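Local coordinates for oxidoreductase, NAD-binding/iron-sulfur cluster-binding protein (Nitratireductor pacificus pht-3B, PDB 6ZXU), which is a catabolic reductive dehalogenase that carries cobalamin and two [4Fe-4S] clusters and probably uses them to remove halogen from its organic substrates, at residues Gly391-Tyr405 with Glu417-Asp429. Residues are numbered along the deposited sequence; the frame is centred on the assembly and turned at random.
Sequences GADFVGICRAEPWMY and EAYHDYAVVMLID
Gly396 and Val425 trade backbone hydrogen bonds, as do Cys398 and Ala423, in the antiparallel pairing of 394-399 with 422-429, an edge strand and its neighbour in a four-stranded antiparallel sheet of the cobalamin-binding part of the protein. At one end the pairing opens into a classic beta bulge: Asp393 N and, more weakly, Phe394 N both donate to Leu427 O. Asp393 suits this spot because its carboxylate reaches past the bulge, where OD2 takes the N-H of Asp429 on its anti side in a nearly straight bond (2.8 Å, 175°). The beta-branched Val395 sets CG2 against Met426 CG at 3.8 Å, on the sheet face where Met426 also meets helix 445-469. Phe394 and Leu427 share the other face, where the Leu427 side chain comes within about 5 Å of the bound cobalamin.

Beyond the strands, Tyr405 ties the turn after 394-399 to the approach to 422-429. Its CG stands anti to the carbonyl carbon (chi1 -66°), which carries the ring from CB across to 417-420. CG, and the ring as a whole, lies beneath Ala418 CA, a CH-pi contact 3.7 Å from the centroid; the small alanine lets the backbone come that close. CD1 and CE1 touch Ala418 CB, CD2 runs 3.6 Å from Glu417 O, and CE2 points into the face of Tyr419, an edge-to-face pair with planes at 75°. Tyr419 in turn reaches Glu483 through its hydroxyl. A phenylalanine here, lacking the hydroxyl, would probably leave 417-420 less firmly tied to the turn, with His420 O deprived of its phenol partner. At the tip, Tyr405 OH donates to that oxygen at 2.9 Å, and a water also donates to it.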
# COMPACT_ATOMS: atom_id res chain seq x y z
N GLY A 391 2.93 -8.89 5.87
CA GLY A 391 3.31 -8.06 4.69
C GLY A 391 3.43 -6.57 4.88
O GLY A 391 3.54 -5.84 3.90
N ALA A 392 3.34 -6.07 6.12
CA ALA A 392 3.54 -4.63 6.32
C ALA A 392 4.96 -4.21 5.99
O ALA A 392 5.89 -4.97 6.15
CB ALA A 392 3.18 -4.26 7.76
N ASP A 393 5.14 -2.99 5.51
CA ASP A 393 6.45 -2.38 5.34
C ASP A 393 7.03 -1.68 6.59
O ASP A 393 8.20 -1.74 6.82
CB ASP A 393 6.45 -1.43 4.14
CG ASP A 393 6.15 -2.24 2.77
OD1 ASP A 393 6.89 -3.24 2.52
OD2 ASP A 393 5.13 -1.98 2.06
N PHE A 394 6.17 -1.07 7.40
CA PHE A 394 6.50 -0.52 8.71
C PHE A 394 5.39 -0.81 9.69
O PHE A 394 4.20 -0.73 9.33
CB PHE A 394 6.69 0.99 8.63
CG PHE A 394 7.84 1.44 7.78
CD1 PHE A 394 7.73 1.52 6.41
CD2 PHE A 394 9.07 1.68 8.33
CE1 PHE A 394 8.80 1.86 5.61
CE2 PHE A 394 10.15 2.04 7.52
CZ PHE A 394 10.01 2.12 6.16
N VAL A 395 5.73 -1.05 10.92
CA VAL A 395 4.79 -1.18 12.02
C VAL A 395 5.27 -0.30 13.21
O VAL A 395 6.44 -0.28 13.54
CB VAL A 395 4.64 -2.64 12.56
CG1 VAL A 395 3.55 -2.71 13.61
CG2 VAL A 395 4.36 -3.63 11.47
N GLY A 396 4.36 0.51 13.70
CA GLY A 396 4.59 1.31 14.90
C GLY A 396 3.35 1.29 15.77
O GLY A 396 2.26 1.05 15.33
N ILE A 397 3.51 1.68 17.02
CA ILE A 397 2.49 1.64 18.01
C ILE A 397 2.48 2.91 18.84
O ILE A 397 3.56 3.41 19.21
CB ILE A 397 2.72 0.42 19.00
CG1 ILE A 397 2.83 -0.88 18.19
CG2 ILE A 397 1.57 0.36 20.00
CD1 ILE A 397 3.39 -2.03 18.95
N CYS A 398 1.33 3.46 19.05
CA CYS A 398 1.13 4.66 19.89
C CYS A 398 -0.12 4.52 20.73
O CYS A 398 -0.96 3.67 20.49
CB CYS A 398 1.14 5.97 19.06
SG CYS A 398 -0.26 6.22 17.96
N ARG A 399 -0.27 5.38 21.75
CA ARG A 399 -1.59 5.54 22.38
C ARG A 399 -2.59 6.20 21.46
O ARG A 399 -2.29 7.20 20.82
CB ARG A 399 -1.44 6.39 23.66
CG ARG A 399 -0.71 5.61 24.70
CD ARG A 399 -0.92 6.11 26.14
NE ARG A 399 -0.51 5.02 27.07
CZ ARG A 399 -1.35 4.11 27.59
NH1 ARG A 399 -2.67 4.15 27.35
NH2 ARG A 399 -0.87 3.19 28.42
N ALA A 400 -3.80 5.68 21.45
CA ALA A 400 -4.91 6.23 20.67
C ALA A 400 -5.57 7.32 21.49
O ALA A 400 -6.48 7.07 22.27
CB ALA A 400 -5.93 5.14 20.33
N GLU A 401 -5.10 8.53 21.34
CA GLU A 401 -5.59 9.62 22.12
C GLU A 401 -6.96 10.06 21.66
O GLU A 401 -7.33 9.85 20.51
CB GLU A 401 -4.59 10.73 22.13
CG GLU A 401 -3.23 10.25 22.59
CD GLU A 401 -2.21 11.37 22.69
OE1 GLU A 401 -2.56 12.42 23.26
OE2 GLU A 401 -1.05 11.20 22.18
N PRO A 402 -7.78 10.59 22.56
CA PRO A 402 -9.18 10.85 22.18
C PRO A 402 -9.32 11.79 21.04
O PRO A 402 -10.22 11.63 20.19
CB PRO A 402 -9.84 11.44 23.50
CG PRO A 402 -8.97 10.83 24.56
CD PRO A 402 -7.57 10.77 24.03
N TRP A 403 -8.40 12.75 20.93
CA TRP A 403 -8.53 13.72 19.86
C TRP A 403 -8.19 13.10 18.47
O TRP A 403 -8.30 13.82 17.48
CB TRP A 403 -7.63 14.96 20.13
CG TRP A 403 -6.22 14.62 20.48
CD1 TRP A 403 -5.73 14.34 21.73
CD2 TRP A 403 -5.13 14.49 19.60
NE1 TRP A 403 -4.39 14.07 21.64
CE2 TRP A 403 -4.03 14.14 20.33
CE3 TRP A 403 -4.98 14.63 18.20
CZ2 TRP A 403 -2.77 13.98 19.75
CZ3 TRP A 403 -3.76 14.48 17.65
CH2 TRP A 403 -2.66 14.16 18.42
N MET A 404 -7.69 11.86 18.44
CA MET A 404 -7.38 11.15 17.16
C MET A 404 -8.66 10.46 16.56
O MET A 404 -8.68 10.10 15.40
CB MET A 404 -6.33 10.08 17.38
CG MET A 404 -4.97 10.61 17.82
SD MET A 404 -3.88 9.22 18.13
CE MET A 404 -2.34 10.06 18.50
N TYR A 405 -9.72 10.32 17.37
CA TYR A 405 -10.99 9.82 16.90
C TYR A 405 -11.81 10.94 16.33
O TYR A 405 -11.79 12.07 16.85
CB TYR A 405 -11.76 9.12 18.02
CG TYR A 405 -11.15 7.85 18.57
CD1 TYR A 405 -10.07 7.90 19.43
CD2 TYR A 405 -11.68 6.63 18.27
CE1 TYR A 405 -9.53 6.74 19.97
CE2 TYR A 405 -11.16 5.46 18.81
CZ TYR A 405 -10.12 5.50 19.66
OH TYR A 405 -9.63 4.36 20.19
N GLU A 417 -17.02 7.37 20.38
CA GLU A 417 -16.30 7.31 21.62
C GLU A 417 -14.87 6.94 21.35
O GLU A 417 -14.56 6.26 20.37
CB GLU A 417 -16.87 6.22 22.54
CG GLU A 417 -18.34 6.47 22.93
CD GLU A 417 -18.58 7.83 23.58
OE1 GLU A 417 -19.58 8.55 23.17
OE2 GLU A 417 -17.74 8.18 24.49
N ALA A 418 -13.99 7.38 22.21
CA ALA A 418 -12.60 6.90 22.18
C ALA A 418 -12.52 5.50 22.82
O ALA A 418 -12.04 5.36 23.94
CB ALA A 418 -11.68 7.90 22.88
N TYR A 419 -12.91 4.47 22.10
CA TYR A 419 -13.15 3.20 22.71
C TYR A 419 -11.95 2.30 22.97
O TYR A 419 -12.07 1.36 23.73
CB TYR A 419 -14.27 2.46 21.94
CG TYR A 419 -14.13 2.53 20.43
CD1 TYR A 419 -13.18 1.78 19.78
CD2 TYR A 419 -14.96 3.33 19.68
CE1 TYR A 419 -13.03 1.83 18.39
CE2 TYR A 419 -14.85 3.40 18.33
CZ TYR A 419 -13.85 2.65 17.67
OH TYR A 419 -13.79 2.67 16.28
N HIS A 420 -10.77 2.53 22.35
CA HIS A 420 -9.64 1.71 22.54
C HIS A 420 -8.44 2.56 22.99
O HIS A 420 -8.32 3.71 22.66
CB HIS A 420 -9.22 0.99 21.27
CG HIS A 420 -10.15 -0.06 20.82
ND1 HIS A 420 -10.44 -0.28 19.50
CD2 HIS A 420 -10.91 -0.94 21.52
CE1 HIS A 420 -11.35 -1.24 19.41
NE2 HIS A 420 -11.64 -1.65 20.63
N ASP A 421 -7.51 1.91 23.66
CA ASP A 421 -6.33 2.55 24.25
C ASP A 421 -5.15 2.76 23.36
O ASP A 421 -4.38 3.64 23.59
CB ASP A 421 -5.88 1.68 25.41
CG ASP A 421 -6.87 1.74 26.65
OD1 ASP A 421 -7.61 2.74 26.77
OD2 ASP A 421 -6.89 0.74 27.44
N TYR A 422 -4.95 1.86 22.38
CA TYR A 422 -3.75 1.87 21.56
C TYR A 422 -4.09 1.86 20.07
O TYR A 422 -5.13 1.39 19.67
CB TYR A 422 -2.87 0.66 21.86
CG TYR A 422 -2.38 0.56 23.26
CD1 TYR A 422 -1.31 1.35 23.69
CD2 TYR A 422 -3.09 -0.19 24.22
CE1 TYR A 422 -0.89 1.34 24.99
CE2 TYR A 422 -2.68 -0.20 25.53
CZ TYR A 422 -1.59 0.54 25.90
OH TYR A 422 -1.15 0.54 27.16
N ALA A 423 -3.17 2.41 19.28
CA ALA A 423 -3.27 2.40 17.81
C ALA A 423 -2.05 1.70 17.28
O ALA A 423 -0.91 2.03 17.65
CB ALA A 423 -3.32 3.82 17.25
N VAL A 424 -2.28 0.65 16.52
CA VAL A 424 -1.22 -0.02 15.76
C VAL A 424 -1.31 0.52 14.32
O VAL A 424 -2.33 0.48 13.68
CB VAL A 424 -1.38 -1.52 15.76
CG1 VAL A 424 -0.21 -2.20 15.01
CG2 VAL A 424 -1.46 -1.99 17.20
N VAL A 425 -0.21 1.16 13.90
CA VAL A 425 -0.14 1.85 12.64
C VAL A 425 0.83 1.09 11.75
O VAL A 425 1.98 0.79 12.11
CB VAL A 425 0.40 3.27 12.83
CG1 VAL A 425 0.30 4.08 11.54
CG2 VAL A 425 -0.37 3.96 13.92
N MET A 426 0.37 0.82 10.53
CA MET A 426 1.21 0.13 9.54
C MET A 426 1.22 0.89 8.25
O MET A 426 0.25 1.51 7.88
CB MET A 426 0.74 -1.25 9.33
CG MET A 426 0.97 -2.04 10.58
SD MET A 426 0.26 -3.67 10.63
CE MET A 426 -1.50 -3.22 10.61
N LEU A 427 2.39 0.94 7.63
CA LEU A 427 2.58 1.60 6.33
C LEU A 427 2.78 0.53 5.25
O LEU A 427 3.53 -0.41 5.45
CB LEU A 427 3.71 2.54 6.37
CG LEU A 427 3.78 3.69 7.36
CD1 LEU A 427 5.07 4.53 7.03
CD2 LEU A 427 2.57 4.58 7.28
N ILE A 428 2.12 0.72 4.15
CA ILE A 428 2.25 -0.08 2.92
C ILE A 428 2.83 0.84 1.85
O ILE A 428 2.24 1.87 1.55
CB ILE A 428 0.89 -0.64 2.49
CG1 ILE A 428 0.18 -1.39 3.61
CG2 ILE A 428 1.08 -1.53 1.27
CD1 ILE A 428 0.95 -2.63 4.03
N ASP A 429 3.94 0.43 1.29
CA ASP A 429 4.65 1.14 0.23
C ASP A 429 3.75 1.12 -1.02
O ASP A 429 3.28 0.07 -1.44
CB ASP A 429 6.01 0.50 -0.04
CG ASP A 429 6.86 1.30 -1.00
OD1 ASP A 429 6.31 2.14 -1.80
OD2 ASP A 429 8.09 1.03 -1.03
O HOH W 1 -4.67 5.79 25.72
O HOH W 2 -8.26 6.29 23.91